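Local coordinates for protein phosphoribosylaminoimidazole carboxylase (Treponema denticola, PDB 5C5D) that catalyses the reversible carboxylation of 5-aminoimidazole ribonucleotide by CO2 to 4-carboxy-5-aminoimidazole ribonucleotide in purine biosynthesis, at residues M1-G10 with L56-I65; A39-L50 with A71-V80. The protein carries 1 engineered substitution. All coordinates share one frame; numbering follows the deposited sequence.

Contact 1 (M1-G10 with L56-I65); sequences MRPLVIILMG and LDRPKLYITI
Leu4 to Met9 and Lys60 to Ile65 pair as neighbouring parallel strands, 4.6 Å apart at closest approach and 19° from parallel. The ladder runs from Leu4 N, bonded to Pro59 O at 3.0 Å, to Gly10 N, bonded to Ile65 O at 2.9 Å. Ahead of it lies Arg58, whose guanidinium takes the place of further rungs: NE donates to Arg2 O at 2.8 Å, and NH2 reaches Pro3 O from above that carbonyl's plane. The group is sandwiched, with Met1 CE over one face and Leu4 CB over the other, and a bend at chi3 (-71°) turns it back against the 1-10 backbone. Beta-branched residues suit the extended core. Ile6 lies beside Tyr62, its CD1 over the ring face 4.1 Å from the centroid in a CH-pi contact, while on the other side of the sheet Val5 CG1 meets Ile63 CD1 at 3.7 Å and Ile7 CG2 meets Ile65 CD1 at 3.6 Å. Glu31 makes a salt bridge to Arg58 NH2. Strand 31-36 bonds to the other edge of strand 4-9; helix 15-27 covers Ile63, Ile65 and Met9, and helix 43-54 covers Ile6 and Tyr62.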
loop_
_atom_site.group_PDB
_atom_site.type_symbol
_atom_site.label_atom_id
_atom_site.label_comp_id
_atom_site.label_asym_id
_atom_site.label_seq_id
_atom_site.Cartn_x
_atom_site.Cartn_y
_atom_site.Cartn_z
ATOM N N MET D 1 -5.021 30.784 -35.766
ATOM C CA MET D 1 -3.579 30.434 -35.682
ATOM C C MET D 1 -3.394 29.022 -35.126
ATOM O O MET D 1 -4.308 28.412 -34.561
ATOM C CB MET D 1 -2.817 31.441 -34.813
ATOM C CG MET D 1 -1.270 31.327 -34.906
ATOM S SD MET D 1 -0.376 32.620 -34.042
ATOM C CE MET D 1 1.300 32.035 -34.269
ATOM N N ARG D 2 -2.189 28.518 -35.312
ATOM C CA ARG D 2 -1.844 27.144 -35.015
ATOM C C ARG D 2 -1.892 26.841 -33.514
ATOM O O ARG D 2 -1.816 27.742 -32.687
ATOM C CB ARG D 2 -0.443 26.853 -35.564
ATOM C CG ARG D 2 -0.271 27.170 -37.067
ATOM C CD ARG D 2 -1.198 26.331 -37.953
ATOM N NE ARG D 2 -0.969 24.899 -37.762
ATOM C CZ ARG D 2 -1.912 23.960 -37.808
ATOM N NH1 ARG D 2 -3.177 24.278 -38.045
ATOM N NH2 ARG D 2 -1.583 22.690 -37.608
ATOM N N PRO D 3 -2.023 25.565 -33.170
ATOM C CA PRO D 3 -2.034 25.190 -31.761
ATOM C C PRO D 3 -0.754 25.546 -31.007
ATOM O O PRO D 3 0.303 25.726 -31.614
ATOM C CB PRO D 3 -2.237 23.678 -31.813
ATOM C CG PRO D 3 -3.041 23.456 -33.079
ATOM C CD PRO D 3 -2.426 24.444 -34.041
ATOM N N LEU D 4 -0.882 25.658 -29.686
ATOM C CA LEU D 4 0.228 25.945 -28.795
ATOM C C LEU D 4 0.079 25.095 -27.538
ATOM O O LEU D 4 -0.998 25.025 -26.965
ATOM C CB LEU D 4 0.258 27.430 -28.413
ATOM C CG LEU D 4 1.350 27.808 -27.429
ATOM C CD1 LEU D 4 2.700 27.571 -28.081
ATOM C CD2 LEU D 4 1.208 29.258 -26.993
ATOM N N VAL D 5 1.158 24.471 -27.092
ATOM C CA VAL D 5 1.151 23.757 -25.837
ATOM C C VAL D 5 2.134 24.444 -24.906
ATOM O O VAL D 5 3.300 24.587 -25.239
ATOM C CB VAL D 5 1.565 22.293 -25.990
ATOM C CG1 VAL D 5 1.664 21.614 -24.624
ATOM C CG2 VAL D 5 0.583 21.538 -26.865
ATOM N N ILE D 6 1.653 24.860 -23.747
ATOM C CA ILE D 6 2.491 25.486 -22.759
ATOM C C ILE D 6 2.855 24.405 -21.766
ATOM O O ILE D 6 1.988 23.854 -21.104
ATOM C CB ILE D 6 1.781 26.643 -22.033
ATOM C CG1 ILE D 6 1.372 27.744 -23.023
ATOM C CG2 ILE D 6 2.681 27.171 -20.931
ATOM C CD1 ILE D 6 0.013 27.540 -23.709
ATOM N N ILE D 7 4.150 24.131 -21.665
ATOM C CA ILE D 7 4.662 23.155 -20.708
ATOM C C ILE D 7 5.168 23.919 -19.522
ATOM O O ILE D 7 6.169 24.631 -19.633
ATOM C CB ILE D 7 5.785 22.309 -21.310
ATOM C CG1 ILE D 7 5.294 21.640 -22.587
ATOM C CG2 ILE D 7 6.260 21.259 -20.293
ATOM C CD1 ILE D 7 6.400 20.938 -23.371
ATOM N N LEU D 8 4.467 23.825 -18.396
ATOM C CA LEU D 8 4.808 24.599 -17.202
ATOM C C LEU D 8 5.212 23.683 -16.066
ATOM O O LEU D 8 4.440 22.797 -15.664
ATOM C CB LEU D 8 3.623 25.474 -16.774
ATOM C CG LEU D 8 3.822 26.204 -15.449
ATOM C CD1 LEU D 8 5.009 27.156 -15.476
ATOM C CD2 LEU D 8 2.542 26.942 -15.088
ATOM N N MET D 9 6.426 23.877 -15.556
ATOM C CA MET D 9 6.943 23.008 -14.514
ATOM C C MET D 9 7.213 23.800 -13.233
ATOM O O MET D 9 7.535 24.986 -13.286
ATOM C CB MET D 9 8.228 22.332 -15.000
ATOM C CG MET D 9 9.387 23.261 -15.014
ATOM S SD MET D 9 10.819 22.531 -15.873
ATOM C CE MET D 9 10.390 22.920 -17.559
ATOM N N GLY D 10 7.095 23.130 -12.092
ATOM C CA GLY D 10 7.215 23.793 -10.810
ATOM C C GLY D 10 8.637 24.122 -10.448
ATOM O O GLY D 10 8.869 25.032 -9.664
ATOM N N LEU D 56 -3.940 34.824 -25.863
ATOM C CA LEU D 56 -3.651 34.476 -27.257
ATOM C C LEU D 56 -4.854 33.796 -27.939
ATOM O O LEU D 56 -5.401 32.825 -27.433
ATOM C CB LEU D 56 -2.430 33.556 -27.334
ATOM C CG LEU D 56 -1.151 34.058 -26.642
ATOM C CD1 LEU D 56 -0.089 32.985 -26.706
ATOM C CD2 LEU D 56 -0.613 35.339 -27.232
ATOM N N ASP D 57 -5.245 34.314 -29.096
ATOM C CA ASP D 57 -6.322 33.687 -29.846
ATOM C C ASP D 57 -5.784 32.548 -30.701
ATOM O O ASP D 57 -5.604 32.689 -31.913
ATOM C CB ASP D 57 -7.030 34.726 -30.715
ATOM C CG ASP D 57 -8.174 34.127 -31.560
ATOM O OD1 ASP D 57 -8.781 33.097 -31.165
ATOM O OD2 ASP D 57 -8.456 34.707 -32.630
ATOM N N ARG D 58 -5.535 31.425 -30.049
ATOM C CA ARG D 58 -5.144 30.200 -30.713
ATOM C C ARG D 58 -5.495 29.052 -29.789
ATOM O O ARG D 58 -5.586 29.246 -28.586
ATOM C CB ARG D 58 -3.654 30.208 -31.031
ATOM C CG ARG D 58 -2.770 30.260 -29.816
ATOM C CD ARG D 58 -1.350 30.717 -30.213
ATOM N NE ARG D 58 -0.645 29.684 -30.965
ATOM C CZ ARG D 58 0.656 29.706 -31.266
ATOM N NH1 ARG D 58 1.431 30.722 -30.899
ATOM N NH2 ARG D 58 1.188 28.675 -31.925
ATOM N N PRO D 59 -5.717 27.859 -30.345
ATOM C CA PRO D 59 -6.021 26.705 -29.498
ATOM C C PRO D 59 -4.849 26.366 -28.630
ATOM O O PRO D 59 -3.757 26.249 -29.168
ATOM C CB PRO D 59 -6.282 25.578 -30.494
ATOM C CG PRO D 59 -6.320 26.212 -31.836
ATOM C CD PRO D 59 -5.657 27.512 -31.771
ATOM N N LYS D 60 -5.054 26.227 -27.326
ATOM C CA LYS D 60 -3.929 25.924 -26.459
ATOM C C LYS D 60 -4.252 24.886 -25.433
ATOM O O LYS D 60 -5.399 24.718 -25.031
ATOM C CB LYS D 60 -3.422 27.190 -25.782
ATOM C CG LYS D 60 -4.362 27.921 -24.917
ATOM C CD LYS D 60 -3.872 29.397 -24.850
ATOM C CE LYS D 60 -4.996 30.350 -24.763
ATOM N NZ LYS D 60 -5.851 30.317 -25.931
ATOM N N LEU D 61 -3.197 24.193 -25.024
ATOM C CA LEU D 61 -3.234 23.270 -23.906
ATOM C C LEU D 61 -2.088 23.618 -22.964
ATOM O O LEU D 61 -1.064 24.109 -23.409
ATOM C CB LEU D 61 -3.113 21.819 -24.361
ATOM C CG LEU D 61 -4.303 21.274 -25.131
ATOM C CD1 LEU D 61 -3.940 19.914 -25.662
ATOM C CD2 LEU D 61 -5.566 21.194 -24.280
ATOM N N TYR D 62 -2.287 23.360 -21.677
ATOM C CA TYR D 62 -1.214 23.450 -20.704
ATOM C C TYR D 62 -0.892 22.059 -20.219
ATOM O O TYR D 62 -1.810 21.314 -19.888
ATOM C CB TYR D 62 -1.634 24.349 -19.538
ATOM C CG TYR D 62 -1.962 25.761 -19.967
ATOM C CD1 TYR D 62 -3.200 26.068 -20.511
ATOM C CD2 TYR D 62 -1.048 26.791 -19.809
ATOM C CE1 TYR D 62 -3.499 27.361 -20.912
ATOM C CE2 TYR D 62 -1.338 28.070 -20.177
ATOM C CZ TYR D 62 -2.573 28.365 -20.728
ATOM O OH TYR D 62 -2.897 29.646 -21.138
ATOM N N ILE D 63 0.389 21.716 -20.188
ATOM C CA ILE D 63 0.840 20.461 -19.577
ATOM C C ILE D 63 1.632 20.870 -18.344
ATOM O O ILE D 63 2.649 21.563 -18.453
ATOM C CB ILE D 63 1.672 19.604 -20.532
ATOM C CG1 ILE D 63 0.855 19.216 -21.759
ATOM C CG2 ILE D 63 2.189 18.352 -19.818
ATOM C CD1 ILE D 63 1.683 18.432 -22.818
ATOM N N THR D 64 1.171 20.435 -17.174
ATOM C CA THR D 64 1.722 20.880 -15.906
ATOM C C THR D 64 2.488 19.778 -15.198
ATOM O O THR D 64 2.022 18.662 -15.049
ATOM C CB THR D 64 0.606 21.411 -15.015
ATOM O OG1 THR D 64 -0.458 20.433 -15.003
ATOM C CG2 THR D 64 0.120 22.760 -15.560
ATOM N N ILE D 65 3.711 20.124 -14.835
ATOM C CA ILE D 65 4.678 19.187 -14.254
ATOM C C ILE D 65 5.114 19.606 -12.864
ATOM O O ILE D 65 5.773 20.608 -12.723
ATOM C CB ILE D 65 5.938 19.120 -15.109
ATOM C CG1 ILE D 65 5.586 18.696 -16.541
ATOM C CG2 ILE D 65 6.941 18.130 -14.551
ATOM C CD1 ILE D 65 6.740 19.000 -17.510
#

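Contact 2 (A39-L50 with A71-V80); sequences AHKTAEHVVSML and ALSGFVDGFV
Phe75 packs among Ala39, Ala43, Val46 and Val47 where two helices on one side of the parallel sheet meet, a helix pair of the three-layer alpha/beta, flavodoxin-like PurE fold. Helices 43-50 and 72-79 cross at -43° with their axes 11.1 Å apart, wide enough for large aromatic and branched side chains to fill the gap. Aromatic-aliphatic packing dominates. Val46 CG1 comes to the edge of the Phe75 ring, 3.6 Å from CE2, while Val47 divides its methyls, CG2 to Phe75 CZ and CG1 to Phe79 CE1, both at 3.9 Å. With CG trans to the backbone N (chi1 -178°), Phe75 reaches across to this valine pair. Leu50 slides past Phe79 in the opposite direction, its CB 3.8 Å from CD2. Purely aliphatic contacts complete the interface: Leu50 CD1 meets Val76 CG2 at 4.2 Å, and Ala39 is small enough for its CB to approach the second helix's backbone, 4.0 Å from Leu72 CA. Lys41 belongs to the experimentally established substrate site, and its NZ is hydrogen-bonded to Ser107 O of a neighbouring subunit. Among polar contacts, His40 NE2 and Ala71 O of neighbouring subunits form a weak hydrogen bond; within the chain, His40 NE2 lies 3.3 Å from Ala71 CB.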
loop_
_atom_site.group_PDB
_atom_site.type_symbol
_atom_site.label_atom_id
_atom_site.label_comp_id
_atom_site.label_asym_id
_atom_site.label_seq_id
_atom_site.Cartn_x
_atom_site.Cartn_y
_atom_site.Cartn_z
ATOM N N ALA D 39 3.460 26.972 -7.846
ATOM C CA ALA D 39 2.149 27.415 -7.384
ATOM C C ALA D 39 2.163 28.083 -6.018
ATOM O O ALA D 39 1.394 29.004 -5.784
ATOM C CB ALA D 39 1.189 26.233 -7.348
ATOM N N HIS D 40 3.002 27.607 -5.110
ATOM C CA HIS D 40 2.956 28.097 -3.723
ATOM C C HIS D 40 3.953 29.181 -3.408
ATOM O O HIS D 40 3.692 30.024 -2.552
ATOM C CB HIS D 40 3.166 26.938 -2.773
ATOM C CG HIS D 40 2.041 25.958 -2.818
ATOM N ND1 HIS D 40 2.146 24.665 -2.362
ATOM C CD2 HIS D 40 0.776 26.106 -3.271
ATOM C CE1 HIS D 40 0.984 24.059 -2.525
ATOM N NE2 HIS D 40 0.134 24.914 -3.063
ATOM N N LYS D 41 5.072 29.175 -4.115
ATOM C CA LYS D 41 6.144 30.128 -3.837
ATOM C C LYS D 41 6.141 31.307 -4.813
ATOM O O LYS D 41 6.614 32.393 -4.471
ATOM C CB LYS D 41 7.506 29.435 -3.883
ATOM C CG LYS D 41 7.707 28.317 -2.881
ATOM C CD LYS D 41 9.113 27.761 -3.006
ATOM C CE LYS D 41 9.160 26.291 -2.705
ATOM N NZ LYS D 41 10.486 25.755 -3.050
ATOM N N THR D 42 5.601 31.111 -6.020
ATOM C CA THR D 42 5.613 32.175 -7.025
ATOM C C THR D 42 4.260 32.265 -7.731
ATOM O O THR D 42 4.203 32.328 -8.963
ATOM C CB THR D 42 6.723 31.956 -8.078
ATOM O OG1 THR D 42 6.464 30.759 -8.821
ATOM C CG2 THR D 42 8.095 31.785 -7.424
ATOM N N ALA D 43 3.191 32.292 -6.941
ATOM C CA ALA D 43 1.822 32.299 -7.473
ATOM C C ALA D 43 1.582 33.455 -8.415
ATOM O O ALA D 43 1.044 33.272 -9.514
ATOM C CB ALA D 43 0.818 32.349 -6.345
ATOM N N GLU D 44 1.958 34.657 -7.987
ATOM C CA GLU D 44 1.733 35.850 -8.796
ATOM C C GLU D 44 2.453 35.759 -10.130
ATOM O O GLU D 44 1.930 36.194 -11.157
ATOM C CB GLU D 44 2.192 37.106 -8.061
ATOM C CG GLU D 44 1.302 37.523 -6.916
ATOM C CD GLU D 44 1.748 38.839 -6.287
ATOM O OE1 GLU D 44 2.959 38.991 -6.007
ATOM O OE2 GLU D 44 0.890 39.726 -6.086
ATOM N N HIS D 45 3.659 35.193 -10.102
ATOM C CA HIS D 45 4.436 34.985 -11.313
ATOM C C HIS D 45 3.698 34.006 -12.248
ATOM O O HIS D 45 3.615 34.237 -13.460
ATOM C CB HIS D 45 5.832 34.480 -10.933
ATOM C CG HIS D 45 6.548 33.722 -12.009
ATOM N ND1 HIS D 45 7.175 34.345 -13.070
ATOM C CD2 HIS D 45 6.814 32.400 -12.140
ATOM C CE1 HIS D 45 7.762 33.433 -13.826
ATOM N NE2 HIS D 45 7.561 32.246 -13.284
ATOM N N VAL D 46 3.139 32.945 -11.675
ATOM C CA VAL D 46 2.416 31.940 -12.463
ATOM C C VAL D 46 1.161 32.595 -13.048
ATOM O O VAL D 46 0.886 32.450 -14.229
ATOM C CB VAL D 46 2.053 30.699 -11.639
ATOM C CG1 VAL D 46 1.102 29.812 -12.391
ATOM C CG2 VAL D 46 3.296 29.865 -11.323
ATOM N N VAL D 47 0.417 33.334 -12.235
ATOM C CA VAL D 47 -0.786 34.025 -12.727
ATOM C C VAL D 47 -0.450 34.980 -13.862
ATOM O O VAL D 47 -1.143 35.030 -14.874
ATOM C CB VAL D 47 -1.490 34.783 -11.592
ATOM C CG1 VAL D 47 -2.550 35.768 -12.141
ATOM C CG2 VAL D 47 -2.137 33.800 -10.666
ATOM N N SER D 48 0.609 35.764 -13.698
ATOM C CA SER D 48 0.990 36.726 -14.716
ATOM C C SER D 48 1.282 36.026 -16.040
ATOM O O SER D 48 0.845 36.479 -17.105
ATOM C CB SER D 48 2.195 37.538 -14.243
ATOM O OG SER D 48 1.764 38.481 -13.290
ATOM N N MET D 49 1.998 34.913 -15.962
ATOM C CA MET D 49 2.332 34.108 -17.127
ATOM C C MET D 49 1.091 33.534 -17.782
ATOM O O MET D 49 0.944 33.594 -19.007
ATOM C CB MET D 49 3.250 32.968 -16.712
ATOM C CG MET D 49 3.725 32.122 -17.827
ATOM S SD MET D 49 4.428 30.650 -17.075
ATOM C CE MET D 49 5.754 31.420 -16.153
ATOM N N LEU D 50 0.207 32.983 -16.964
ATOM C CA LEU D 50 -1.013 32.388 -17.503
ATOM C C LEU D 50 -1.871 33.461 -18.185
ATOM O O LEU D 50 -2.485 33.182 -19.225
ATOM C CB LEU D 50 -1.821 31.686 -16.425
ATOM C CG LEU D 50 -1.170 30.479 -15.761
ATOM C CD1 LEU D 50 -2.109 29.868 -14.736
ATOM C CD2 LEU D 50 -0.776 29.423 -16.793
ATOM N N ALA D 71 0.444 20.561 -6.506
ATOM C CA ALA D 71 -0.564 21.617 -6.413
ATOM C C ALA D 71 -0.627 22.430 -7.702
ATOM O O ALA D 71 -1.607 23.129 -7.940
ATOM C CB ALA D 71 -0.263 22.534 -5.253
ATOM N N LEU D 72 0.390 22.340 -8.548
ATOM C CA LEU D 72 0.429 23.170 -9.772
ATOM C C LEU D 72 -0.672 22.824 -10.755
ATOM O O LEU D 72 -1.292 23.717 -11.327
ATOM C CB LEU D 72 1.778 23.015 -10.459
ATOM C CG LEU D 72 2.018 23.878 -11.693
ATOM C CD1 LEU D 72 2.035 25.349 -11.370
ATOM C CD2 LEU D 72 3.343 23.481 -12.321
ATOM N N SER D 73 -0.927 21.539 -10.962
ATOM C CA SER D 73 -1.859 21.164 -12.007
ATOM C C SER D 73 -3.267 21.711 -11.688
ATOM O O SER D 73 -3.914 22.286 -12.559
ATOM C CB SER D 73 -1.886 19.654 -12.228
ATOM O OG SER D 73 -0.607 19.196 -12.675
ATOM N N GLY D 74 -3.736 21.566 -10.451
ATOM C CA GLY D 74 -5.029 22.113 -10.082
ATOM C C GLY D 74 -5.081 23.628 -10.117
ATOM O O GLY D 74 -6.111 24.199 -10.461
ATOM N N PHE D 75 -3.994 24.284 -9.730
ATOM C CA PHE D 75 -3.927 25.740 -9.731
ATOM C C PHE D 75 -4.101 26.286 -11.124
ATOM O O PHE D 75 -4.908 27.172 -11.368
ATOM C CB PHE D 75 -2.597 26.163 -9.155
ATOM C CG PHE D 75 -2.417 27.640 -9.059
ATOM C CD1 PHE D 75 -2.992 28.346 -8.022
ATOM C CD2 PHE D 75 -1.673 28.320 -9.997
ATOM C CE1 PHE D 75 -2.825 29.718 -7.925
ATOM C CE2 PHE D 75 -1.499 29.704 -9.902
ATOM C CZ PHE D 75 -2.073 30.390 -8.866
ATOM N N VAL D 76 -3.350 25.718 -12.049
ATOM C CA VAL D 76 -3.427 26.145 -13.437
ATOM C C VAL D 76 -4.791 25.781 -14.018
ATOM O O VAL D 76 -5.425 26.587 -14.680
ATOM C CB VAL D 76 -2.319 25.498 -14.273
ATOM C CG1 VAL D 76 -2.504 25.772 -15.768
ATOM C CG2 VAL D 76 -0.937 25.987 -13.803
ATOM N N ASP D 77 -5.239 24.548 -13.780
ATOM C CA ASP D 77 -6.542 24.128 -14.275
ATOM C C ASP D 77 -7.698 25.003 -13.767
ATOM O O ASP D 77 -8.665 25.277 -14.497
ATOM C CB ASP D 77 -6.810 22.678 -13.894
ATOM C CG ASP D 77 -7.929 22.109 -14.676
ATOM O OD1 ASP D 77 -7.679 21.649 -15.817
ATOM O OD2 ASP D 77 -9.059 22.156 -14.151
ATOM N N GLY D 78 -7.606 25.484 -12.530
ATOM C CA GLY D 78 -8.635 26.364 -12.010
ATOM C C GLY D 78 -8.617 27.767 -12.591
ATOM O O GLY D 78 -9.603 28.490 -12.502
ATOM N N PHE D 79 -7.494 28.146 -13.177
ATOM C CA PHE D 79 -7.321 29.490 -13.720
ATOM C C PHE D 79 -7.683 29.591 -15.209
ATOM O O PHE D 79 -8.384 30.530 -15.626
ATOM C CB PHE D 79 -5.875 29.945 -13.516
ATOM C CG PHE D 79 -5.672 31.396 -13.862
ATOM C CD1 PHE D 79 -5.853 32.374 -12.899
ATOM C CD2 PHE D 79 -5.380 31.776 -15.156
ATOM C CE1 PHE D 79 -5.723 33.709 -13.221
ATOM C CE2 PHE D 79 -5.246 33.118 -15.486
ATOM C CZ PHE D 79 -5.419 34.076 -14.508
ATOM N N VAL D 80 -7.198 28.654 -16.024
ATOM C CA VAL D 80 -7.322 28.796 -17.478
ATOM C C VAL D 80 -8.676 28.296 -17.958
ATOM O O VAL D 80 -9.363 27.547 -17.255
ATOM C CB VAL D 80 -6.196 28.047 -18.232
ATOM C CG1 VAL D 80 -4.823 28.504 -17.779
ATOM C CG2 VAL D 80 -6.271 26.530 -18.009
#

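From the N terminus, strand 4-9 leads through helix 15-27 and strand 31-36 to segment 39-50, the first half of contact 2. The chain then returns through 56-65 to close contact 1 around the 45 intervening residues, and 71-80 closes contact 2 around the 20 residues 51-70, which include 56-65. The two closures therefore cross rather than nest. Contact 1 joins two central strands of the sheet; contact 2 joins helices that flank strand 60-65 in sequence and cover one sheet face. They meet where Tyr62 packs against Leu50 and Val80, where Leu72 touches Leu8, and where Thr64 OG1 lies 2.6 Å from Ser73 OG, a probable hydrogen bond.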